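Local structure of L-Ribose isomerase (Acinetobacter, 4Q0S) at residues Pro70-Ile75 with Glu172-Lys177; Asn81-Asp86 with His231-Ser236. The protein probably interconverts the aldose L-ribose and its ketose L-ribulose, using a cupin barrel that holds a cobalt ion and binds the sugar alcohol ribitol. One frame throughout, in Å; residues are numbered along the deposited sequence.

Overall arrangement
Both contacts use strand 73-82 of the cupin barrel. Contact 1 sits just before its start and contact 2 just past its end. Their centres are 31 Å apart, on opposite sides of the centre of the chain, and their nearest atoms are about 14 Å apart. The segments alternate along the chain in the order 70-75, 81-86, 172-177 and 231-236. Each contact ties one end of the strand to a distant loop. The loop of contact 1 lies between strands 132-137 and 180-185; that of contact 2, between strands 211-217 and 244-245. Both lie within one chain; contact 1 is polar and touched by no other subunit, whereas contact 2 is apolar and borders a second.

Contact 1. Residues Pro70-Ile75 with Glu172-Lys177; sequences PYEAMI and ESSYEK
Tyr175 and Glu72 approach from opposite directions, and Glu72 OE2 comes to the hydroxyl-bearing edge of the ring, near the ring plane. The phenol OH of Tyr175 donates a hydrogen bond to Glu72 OE2 at 2.6 Å. The hydroxyl reaches the anti side of that oxygen, 32° out of the carboxylate plane. Glu72 OE2 is also 3.3 Å from Tyr175 CE1, and the carboxylate and ring planes are 58° apart. The Glu72 chain is extended beyond CG (chi2 -176°), which carries the carboxylate across to the 172-177 loop.

Water 1 makes a second link. It donates to Glu72 OE2 at 2.9 Å and to Ser174 OG at 2.8 Å. Ser174 OG is also hydrogen-bonded to the carbonyl of Arg171. The Arg171 side chain forms a salt bridge with Glu72 OE1. Within the loop, Tyr175 N bonds to Glu172 O and helps set the turn from which the ring projects. The ring also meets Phe113.

All three touching residues are buried. The contact joins the residue just before strand 73-82 to the loop before strand 180-185. With Arg171 on OE1 and two donors on OE2, the buried carboxylate is probably kept ionised.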
loop_
_atom_site.group_PDB
_atom_site.type_symbol
_atom_site.label_atom_id
_atom_site.label_comp_id
_atom_site.label_asym_id
_atom_site.label_seq_id
_atom_site.Cartn_x
_atom_site.Cartn_y
_atom_site.Cartn_z
ATOM N N PRO A 70 -8.795 -15.890 -23.499
ATOM C CA PRO A 70 -7.413 -15.748 -23.961
ATOM C C PRO A 70 -7.221 -14.818 -25.160
ATOM O O PRO A 70 -7.547 -15.168 -26.300
ATOM C CB PRO A 70 -7.005 -17.185 -24.274
ATOM C CG PRO A 70 -8.293 -17.796 -24.754
ATOM C CD PRO A 70 -9.299 -17.254 -23.755
ATOM N N TYR A 71 -6.699 -13.626 -24.888
ATOM C CA TYR A 71 -6.418 -12.647 -25.928
ATOM C C TYR A 71 -5.077 -12.003 -25.606
ATOM O O TYR A 71 -4.603 -12.083 -24.470
ATOM C CB TYR A 71 -7.525 -11.591 -25.992
ATOM C CG TYR A 71 -8.773 -12.079 -26.697
ATOM C CD1 TYR A 71 -8.835 -12.121 -28.092
ATOM C CD2 TYR A 71 -9.874 -12.537 -25.974
ATOM C CE1 TYR A 71 -9.963 -12.612 -28.753
ATOM C CE2 TYR A 71 -11.008 -13.032 -26.623
ATOM C CZ TYR A 71 -11.044 -13.066 -28.013
ATOM O OH TYR A 71 -12.152 -13.566 -28.663
ATOM N N GLU A 72 -4.456 -11.388 -26.609
ATOM C CA GLU A 72 -3.166 -10.750 -26.411
ATOM C C GLU A 72 -3.353 -9.237 -26.402
ATOM O O GLU A 72 -3.497 -8.591 -27.448
ATOM C CB GLU A 72 -2.184 -11.212 -27.503
ATOM C CG GLU A 72 -2.138 -12.746 -27.578
ATOM C CD GLU A 72 -1.126 -13.313 -28.565
ATOM O OE1 GLU A 72 -0.775 -12.630 -29.549
ATOM O OE2 GLU A 72 -0.698 -14.465 -28.352
ATOM N N ALA A 73 -3.368 -8.693 -25.188
ATOM C CA ALA A 73 -3.562 -7.271 -24.955
ATOM C C ALA A 73 -3.106 -6.960 -23.532
ATOM O O ALA A 73 -3.191 -7.810 -22.638
ATOM C CB ALA A 73 -5.028 -6.912 -25.128
ATOM N N MET A 74 -2.635 -5.737 -23.318
ATOM C CA MET A 74 -2.147 -5.350 -22.005
ATOM C C MET A 74 -2.005 -3.848 -21.927
ATOM O O MET A 74 -2.142 -3.141 -22.927
ATOM C CB MET A 74 -0.771 -5.963 -21.764
ATOM C CG MET A 74 0.305 -5.284 -22.608
ATOM S SD MET A 74 1.869 -6.155 -22.636
ATOM C CE MET A 74 2.355 -5.956 -20.908
ATOM N N ILE A 75 -1.696 -3.376 -20.726
ATOM C CA ILE A 75 -1.498 -1.956 -20.496
ATOM C C ILE A 75 -0.092 -1.755 -19.970
ATOM O O ILE A 75 0.394 -2.556 -19.172
ATOM C CB ILE A 75 -2.493 -1.407 -19.447
ATOM C CG1 ILE A 75 -3.909 -1.438 -20.014
ATOM C CG2 ILE A 75 -2.088 0.009 -19.033
ATOM C CD1 ILE A 75 -4.941 -0.878 -19.082
ATOM N N GLU A 172 -1.895 -19.945 -31.088
ATOM C CA GLU A 172 -1.342 -21.085 -30.370
ATOM C C GLU A 172 0.098 -21.442 -30.716
ATOM O O GLU A 172 0.959 -21.492 -29.834
ATOM C CB GLU A 172 -2.228 -22.319 -30.560
ATOM C CG GLU A 172 -3.639 -22.152 -30.018
ATOM C CD GLU A 172 -4.619 -21.690 -31.076
ATOM O OE1 GLU A 172 -4.199 -20.960 -31.997
ATOM O OE2 GLU A 172 -5.814 -22.052 -30.981
ATOM N N SER A 173 0.363 -21.680 -31.995
ATOM C CA SER A 173 1.697 -22.068 -32.439
ATOM C C SER A 173 2.805 -21.073 -32.104
ATOM O O SER A 173 3.976 -21.446 -32.051
ATOM C CB SER A 173 1.690 -22.332 -33.949
ATOM O OG SER A 173 1.408 -21.154 -34.676
ATOM N N SER A 174 2.451 -19.813 -31.872
ATOM C CA SER A 174 3.469 -18.819 -31.555
ATOM C C SER A 174 4.127 -19.116 -30.206
ATOM O O SER A 174 5.209 -18.609 -29.909
ATOM C CB SER A 174 2.861 -17.411 -31.538
ATOM O OG SER A 174 1.949 -17.253 -30.464
ATOM N N TYR A 175 3.476 -19.956 -29.405
ATOM C CA TYR A 175 3.980 -20.310 -28.079
ATOM C C TYR A 175 4.806 -21.599 -28.027
ATOM O O TYR A 175 5.448 -21.886 -27.016
ATOM C CB TYR A 175 2.811 -20.436 -27.095
ATOM C CG TYR A 175 2.074 -19.142 -26.822
ATOM C CD1 TYR A 175 1.194 -18.602 -27.761
ATOM C CD2 TYR A 175 2.271 -18.449 -25.625
ATOM C CE1 TYR A 175 0.527 -17.404 -27.515
ATOM C CE2 TYR A 175 1.611 -17.248 -25.367
ATOM C CZ TYR A 175 0.741 -16.730 -26.314
ATOM O OH TYR A 175 0.098 -15.535 -26.066
ATOM N N GLU A 176 4.780 -22.361 -29.120
ATOM C CA GLU A 176 5.489 -23.635 -29.233
ATOM C C GLU A 176 6.877 -23.711 -28.611
ATOM O O GLU A 176 7.156 -24.607 -27.821
ATOM C CB GLU A 176 5.598 -24.041 -30.705
ATOM C CG GLU A 176 4.394 -24.776 -31.257
ATOM C CD GLU A 176 4.135 -26.082 -30.534
ATOM O OE1 GLU A 176 3.382 -26.072 -29.537
ATOM O OE2 GLU A 176 4.696 -27.116 -30.956
ATOM N N LYS A 177 7.746 -22.776 -28.975
ATOM C CA LYS A 177 9.119 -22.762 -28.474
ATOM C C LYS A 177 9.318 -22.251 -27.047
ATOM O O LYS A 177 10.412 -22.379 -26.489
ATOM C CB LYS A 177 10.006 -21.941 -29.417
ATOM C CG LYS A 177 10.324 -22.615 -30.741
ATOM C CD LYS A 177 11.178 -21.700 -31.606
ATOM C CE LYS A 177 11.885 -22.460 -32.719
ATOM N NZ LYS A 177 10.949 -23.112 -33.670
HETATM O O HOH W 1 1.316 -14.527 -30.493
#

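Contact 2. Residues Asn81-Asp86 with His231-Ser236; sequences NEPAVD and HAPIPS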
loop_
_atom_site.group_PDB
_atom_site.type_symbol
_atom_site.label_atom_id
_atom_site.label_comp_id
_atom_site.label_asym_id
_atom_site.label_seq_id
_atom_site.Cartn_x
_atom_site.Cartn_y
_atom_site.Cartn_z
ATOM N N ASN A 81 12.445 5.785 -19.454
ATOM C CA ASN A 81 13.056 5.143 -20.607
ATOM C C ASN A 81 14.236 6.058 -20.890
ATOM O O ASN A 81 14.231 6.863 -21.821
ATOM C CB ASN A 81 12.089 5.071 -21.791
ATOM C CG ASN A 81 12.523 4.050 -22.826
ATOM O OD1 ASN A 81 13.173 3.052 -22.497
ATOM N ND2 ASN A 81 12.155 4.281 -24.078
ATOM N N GLU A 82 15.228 5.928 -20.020
ATOM C CA GLU A 82 16.445 6.715 -20.043
ATOM C C GLU A 82 17.545 6.061 -20.872
ATOM O O GLU A 82 17.959 4.936 -20.597
ATOM C CB GLU A 82 16.915 6.922 -18.600
ATOM C CG GLU A 82 18.326 7.450 -18.445
ATOM C CD GLU A 82 18.545 8.759 -19.171
ATOM O OE1 GLU A 82 17.638 9.619 -19.138
ATOM O OE2 GLU A 82 19.633 8.928 -19.763
ATOM N N PRO A 83 18.035 6.771 -21.899
ATOM C CA PRO A 83 19.095 6.238 -22.759
ATOM C C PRO A 83 20.367 5.920 -21.979
ATOM O O PRO A 83 21.052 4.946 -22.279
ATOM C CB PRO A 83 19.312 7.357 -23.780
ATOM C CG PRO A 83 17.951 7.980 -23.891
ATOM C CD PRO A 83 17.524 8.048 -22.428
ATOM N N ALA A 84 20.662 6.738 -20.971
ATOM C CA ALA A 84 21.868 6.573 -20.157
ATOM C C ALA A 84 23.111 6.738 -21.043
ATOM O O ALA A 84 24.129 6.067 -20.858
ATOM C CB ALA A 84 21.873 5.208 -19.481
ATOM N N VAL A 85 23.010 7.647 -22.004
ATOM C CA VAL A 85 24.100 7.919 -22.935
ATOM C C VAL A 85 25.075 8.951 -22.386
ATOM O O VAL A 85 26.259 8.925 -22.722
ATOM C CB VAL A 85 23.544 8.402 -24.301
ATOM C CG1 VAL A 85 24.600 9.190 -25.065
ATOM C CG2 VAL A 85 23.095 7.195 -25.118
ATOM N N ASP A 86 24.580 9.852 -21.540
ATOM C CA ASP A 86 25.420 10.891 -20.952
ATOM C C ASP A 86 26.525 10.340 -20.069
ATOM O O ASP A 86 26.274 9.507 -19.196
ATOM C CB ASP A 86 24.576 11.868 -20.129
ATOM C CG ASP A 86 23.666 12.709 -20.989
ATOM O OD1 ASP A 86 22.613 12.202 -21.433
ATOM O OD2 ASP A 86 24.013 13.881 -21.237
ATOM N N HIS A 231 13.874 13.065 -29.744
ATOM C CA HIS A 231 15.239 13.213 -30.242
ATOM C C HIS A 231 16.015 11.921 -29.990
ATOM O O HIS A 231 15.818 11.261 -28.969
ATOM C CB HIS A 231 15.938 14.381 -29.534
ATOM C CG HIS A 231 17.322 14.663 -30.040
ATOM N ND1 HIS A 231 18.173 15.552 -29.419
ATOM C CD2 HIS A 231 18.001 14.179 -31.108
ATOM C CE1 HIS A 231 19.316 15.602 -30.080
ATOM N NE2 HIS A 231 19.237 14.778 -31.109
ATOM N N ALA A 232 16.893 11.563 -30.924
ATOM C CA ALA A 232 17.699 10.352 -30.801
ATOM C C ALA A 232 19.045 10.659 -30.150
ATOM O O ALA A 232 19.817 11.477 -30.654
ATOM C CB ALA A 232 17.915 9.723 -32.172
ATOM N N PRO A 233 19.342 10.003 -29.018
ATOM C CA PRO A 233 20.604 10.209 -28.300
ATOM C C PRO A 233 21.815 9.807 -29.133
ATOM O O PRO A 233 22.891 10.387 -29.005
ATOM C CB PRO A 233 20.434 9.346 -27.052
ATOM C CG PRO A 233 19.542 8.244 -27.528
ATOM C CD PRO A 233 18.518 8.983 -28.345
ATOM N N ILE A 234 21.625 8.801 -29.978
ATOM C CA ILE A 234 22.677 8.318 -30.863
ATOM C C ILE A 234 22.031 8.105 -32.227
ATOM O O ILE A 234 20.919 7.584 -32.320
ATOM C CB ILE A 234 23.294 6.995 -30.345
ATOM C CG1 ILE A 234 24.107 7.270 -29.078
ATOM C CG2 ILE A 234 24.186 6.369 -31.412
ATOM C CD1 ILE A 234 24.764 6.048 -28.485
ATOM N N PRO A 235 22.714 8.529 -33.305
ATOM C CA PRO A 235 22.221 8.398 -34.680
ATOM C C PRO A 235 21.490 7.096 -34.995
ATOM O O PRO A 235 20.304 7.111 -35.324
ATOM C CB PRO A 235 23.488 8.577 -35.507
ATOM C CG PRO A 235 24.213 9.624 -34.722
ATOM C CD PRO A 235 24.059 9.135 -33.293
ATOM N N SER A 236 22.197 5.974 -34.882
ATOM C CA SER A 236 21.622 4.663 -35.171
ATOM C C SER A 236 20.291 4.391 -34.469
ATOM O O SER A 236 19.399 3.775 -35.046
ATOM C CB SER A 236 22.620 3.560 -34.806
ATOM O OG SER A 236 22.902 3.558 -33.418
#
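Pro233 fits against both Pro83 and Val85. Its ring presents CB and CG to the turn that follows strand 73-82. Pro233 CG rests 3.9 Å from Pro83 CB and 4.0 Å from Pro83 CG. The two side chains cross at about a right angle, and the CB-CG edge of one ring lies across that of the other. Pro233 CB touches both neighbours, Val85 CG2 at 3.9 Å and Pro83 CB at 4.0 Å. This CB is the bump; it rests in the notch where Pro83 CB and Val85 CG2 adjoin.

The reverse fit is made by Val85. Its CG2 methyl lies between Pro233 and Ile234, with Ile234 CD1 at 3.9 Å. The valine places this methyl beside its own backbone N and opposite the carbonyl carbon, while CG1 is anti to N (chi1 158°). Ile234 reaches it with an extended chain (chi2 -180°). Its CG1 also approaches the methyl, at 4.1 Å. One bump from each segment therefore fills a shallow hollow in the other.

Glu82 OE2 accepts a 2.7 Å hydrogen bond from Ala84 N, which probably helps hold the turn. Ala84 has a left-handed backbone conformation, and the chain turns there between Pro83 and Val85. Tyr219 and Trp237 pack on Pro83, and Ala96 touches Ile234. A second subunit adds Leu150 against Val85 and Phe152 against Pro233. Its Arg195 binds the carbonyls of Ala84 and Asp86.

The contact joins the turn after strand 73-82 to the loop between strands 211-217 and 244-245, beside the subunit interface. Only carbon atoms meet across it. Its cohesion should come from van der Waals fit and burial of apolar surface.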